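PDB 4OW5: fusolin from Unidentified entomopoxvirus, which forms the crystalline spindles of entomopoxviruses that enhance virulence, and probably binds and oxidatively cleaves chitin as a copper-dependent lytic polysaccharide monooxygenase. Local coordinates for residues V210-W215 with Y226-V231. Sequence-based numbering, arbitrary orientation.
Sequences VLYVRW and YNCADV
Ala229 O takes the amide N of Leu211 at 2.8 Å along an almost straight N-H...O line (173°), and the same oxygen also receives a CA-H contact from Val210. Ala229 N returns a bond to Leu211 O, and two residues on, Val213 and Asn227 exchange a second reciprocal pair of backbone bonds. Between these hydrogen-bonded pairs, Tyr212 sits opposite Cys228 as a non-hydrogen-bonded pair, with Arg214 facing Tyr226 in the next one along. On the face that carries these residues, the extended Arg214 chain lies alongside the Tyr226 ring, Arg214 CG 3.5 Å from Tyr226 CE1, with guanidinium and ring planes only 14° apart. Arg214 NE gives a weak, bent bond to Tyr226 OH; the stronger partner of the guanidinium is Glu150 on strand 147-154, a salt bridge. With its CG anti to the backbone N (chi1 -162°), Tyr212 brings its ring toward 226-231: Tyr212 CD1 comes 3.6 Å from Cys228 SG, an oblique sulfur-aromatic contact, and Tyr212 OH reaches 3.4 Å from Tyr226 CB while hydrogen-bonding to Leu92 O. Cys228 SG is itself disulfide-bonded to Cys93, tying the hairpin to the segment that holds Leu92. Farther along, Val210 CG2 touches Asp230 OD1, which forms a salt bridge with Arg10. The other face is mostly apolar; there Leu211 CD1 meets Val231 CG2 at 3.8 Å, and Ile4 of strand 2-6 covers Val213 and Ala229. Asn227, also on this side, turns ND2 back to its neighbour Tyr226 O and uses OD1 to receive Ile4 N and Gln11 NE2. The two segments are paired parts of a beta hairpin, strands 209-217 and 223-234, in the fibronectin type III-like beta-sandwich of the LPMO_10 family.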
loop_
_atom_site.group_PDB
_atom_site.type_symbol
_atom_site.label_atom_id
_atom_site.label_comp_id
_atom_site.label_asym_id
_atom_site.label_seq_id
_atom_site.Cartn_x
_atom_site.Cartn_y
_atom_site.Cartn_z
ATOM N N VAL A 210 6.064 0.871 -11.433
ATOM C CA VAL A 210 7.325 0.912 -12.141
ATOM C C VAL A 210 7.252 1.994 -13.198
ATOM O O VAL A 210 6.227 2.159 -13.881
ATOM C CB VAL A 210 7.707 -0.496 -12.761
ATOM C CG1 VAL A 210 8.803 -0.383 -13.836
ATOM C CG2 VAL A 210 8.119 -1.467 -11.685
ATOM N N LEU A 211 8.340 2.754 -13.293
ATOM C CA LEU A 211 8.590 3.718 -14.360
ATOM C C LEU A 211 9.655 3.076 -15.233
ATOM O O LEU A 211 10.596 2.495 -14.690
ATOM C CB LEU A 211 9.033 5.092 -13.824
ATOM C CG LEU A 211 7.946 5.829 -13.028
ATOM C CD1 LEU A 211 8.458 7.046 -12.352
ATOM C CD2 LEU A 211 6.783 6.197 -13.904
ATOM N N TYR A 212 9.421 3.018 -16.535
ATOM C CA TYR A 212 10.347 2.436 -17.495
ATOM C C TYR A 212 10.904 3.546 -18.385
ATOM O O TYR A 212 10.138 4.305 -18.953
ATOM C CB TYR A 212 9.654 1.379 -18.319
ATOM C CG TYR A 212 10.567 0.416 -19.051
ATOM C CD1 TYR A 212 11.566 -0.285 -18.375
ATOM C CD2 TYR A 212 10.438 0.207 -20.420
ATOM C CE1 TYR A 212 12.379 -1.192 -19.033
ATOM C CE2 TYR A 212 11.207 -0.743 -21.076
ATOM C CZ TYR A 212 12.196 -1.419 -20.389
ATOM O OH TYR A 212 12.898 -2.387 -21.045
ATOM N N VAL A 213 12.220 3.679 -18.427
ATOM C CA VAL A 213 12.900 4.739 -19.185
ATOM C C VAL A 213 13.772 4.109 -20.255
ATOM O O VAL A 213 14.628 3.253 -19.964
ATOM C CB VAL A 213 13.751 5.644 -18.274
ATOM C CG1 VAL A 213 14.496 6.714 -19.086
ATOM C CG2 VAL A 213 12.895 6.315 -17.214
ATOM N N ARG A 214 13.587 4.605 -21.474
ATOM C CA ARG A 214 14.335 4.244 -22.649
ATOM C C ARG A 214 15.134 5.455 -23.112
ATOM O O ARG A 214 14.540 6.502 -23.348
ATOM C CB ARG A 214 13.387 3.812 -23.756
ATOM C CG ARG A 214 14.127 3.402 -25.021
ATOM C CD ARG A 214 13.148 3.143 -26.124
ATOM N NE ARG A 214 13.812 2.784 -27.372
ATOM C CZ ARG A 214 13.301 2.964 -28.591
ATOM N NH1 ARG A 214 12.099 3.514 -28.746
ATOM N NH2 ARG A 214 13.979 2.583 -29.661
ATOM N N TRP A 215 16.446 5.332 -23.222
ATOM C CA TRP A 215 17.335 6.385 -23.734
ATOM C C TRP A 215 17.891 5.840 -25.031
ATOM O O TRP A 215 18.667 4.882 -25.020
ATOM C CB TRP A 215 18.441 6.766 -22.747
ATOM C CG TRP A 215 19.401 7.785 -23.303
ATOM C CD1 TRP A 215 19.112 8.835 -24.127
ATOM C CD2 TRP A 215 20.802 7.878 -23.019
ATOM N NE1 TRP A 215 20.249 9.553 -24.395
ATOM C CE2 TRP A 215 21.302 8.988 -23.732
ATOM C CE3 TRP A 215 21.684 7.128 -22.234
ATOM C CZ2 TRP A 215 22.658 9.352 -23.704
ATOM C CZ3 TRP A 215 23.029 7.490 -22.206
ATOM C CH2 TRP A 215 23.504 8.582 -22.942
ATOM N N TYR A 226 17.731 0.871 -21.376
ATOM C CA TYR A 226 16.427 0.596 -20.794
ATOM C C TYR A 226 16.563 0.352 -19.296
ATOM O O TYR A 226 17.297 -0.547 -18.886
ATOM C CB TYR A 226 15.792 -0.613 -21.473
ATOM C CG TYR A 226 15.640 -0.483 -22.978
ATOM C CD1 TYR A 226 14.409 -0.196 -23.553
ATOM C CD2 TYR A 226 16.725 -0.672 -23.826
ATOM C CE1 TYR A 226 14.260 -0.099 -24.939
ATOM C CE2 TYR A 226 16.590 -0.576 -25.214
ATOM C CZ TYR A 226 15.359 -0.258 -25.764
ATOM O OH TYR A 226 15.269 -0.049 -27.113
ATOM N N ASN A 227 15.864 1.126 -18.475
ATOM C CA ASN A 227 15.913 0.968 -17.011
ATOM C C ASN A 227 14.540 1.010 -16.374
ATOM O O ASN A 227 13.740 1.899 -16.693
ATOM C CB ASN A 227 16.707 2.103 -16.365
ATOM C CG ASN A 227 18.195 2.185 -16.534
ATOM O OD1 ASN A 227 18.796 2.998 -15.867
ATOM N ND2 ASN A 227 18.860 1.323 -17.270
ATOM N N CYS A 228 14.322 0.122 -15.382
ATOM C CA CYS A 228 13.166 0.099 -14.506
ATOM C C CYS A 228 13.471 0.894 -13.268
ATOM O O CYS A 228 14.559 0.765 -12.724
ATOM C CB CYS A 228 12.793 -1.338 -14.131
ATOM S SG CYS A 228 12.179 -2.304 -15.517
ATOM N N ALA A 229 12.512 1.686 -12.798
ATOM C CA ALA A 229 12.605 2.411 -11.532
ATOM C C ALA A 229 11.336 2.106 -10.725
ATOM O O ALA A 229 10.231 2.269 -11.236
ATOM C CB ALA A 229 12.745 3.885 -11.768
ATOM N N ASP A 230 11.509 1.663 -9.495
ATOM C CA ASP A 230 10.417 1.321 -8.573
ATOM C C ASP A 230 10.019 2.559 -7.762
ATOM O O ASP A 230 10.871 3.263 -7.219
ATOM C CB ASP A 230 10.842 0.184 -7.653
ATOM C CG ASP A 230 11.265 -1.052 -8.434
ATOM O OD1 ASP A 230 10.382 -1.668 -9.101
ATOM O OD2 ASP A 230 12.481 -1.402 -8.397
ATOM N N VAL A 231 8.747 2.827 -7.690
ATOM C CA VAL A 231 8.196 4.027 -7.051
ATOM C C VAL A 231 6.868 3.727 -6.332
ATOM O O VAL A 231 6.063 2.918 -6.792
ATOM C CB VAL A 231 7.960 5.158 -8.123
ATOM C CG1 VAL A 231 7.544 6.503 -7.489
ATOM C CG2 VAL A 231 9.152 5.360 -9.051
#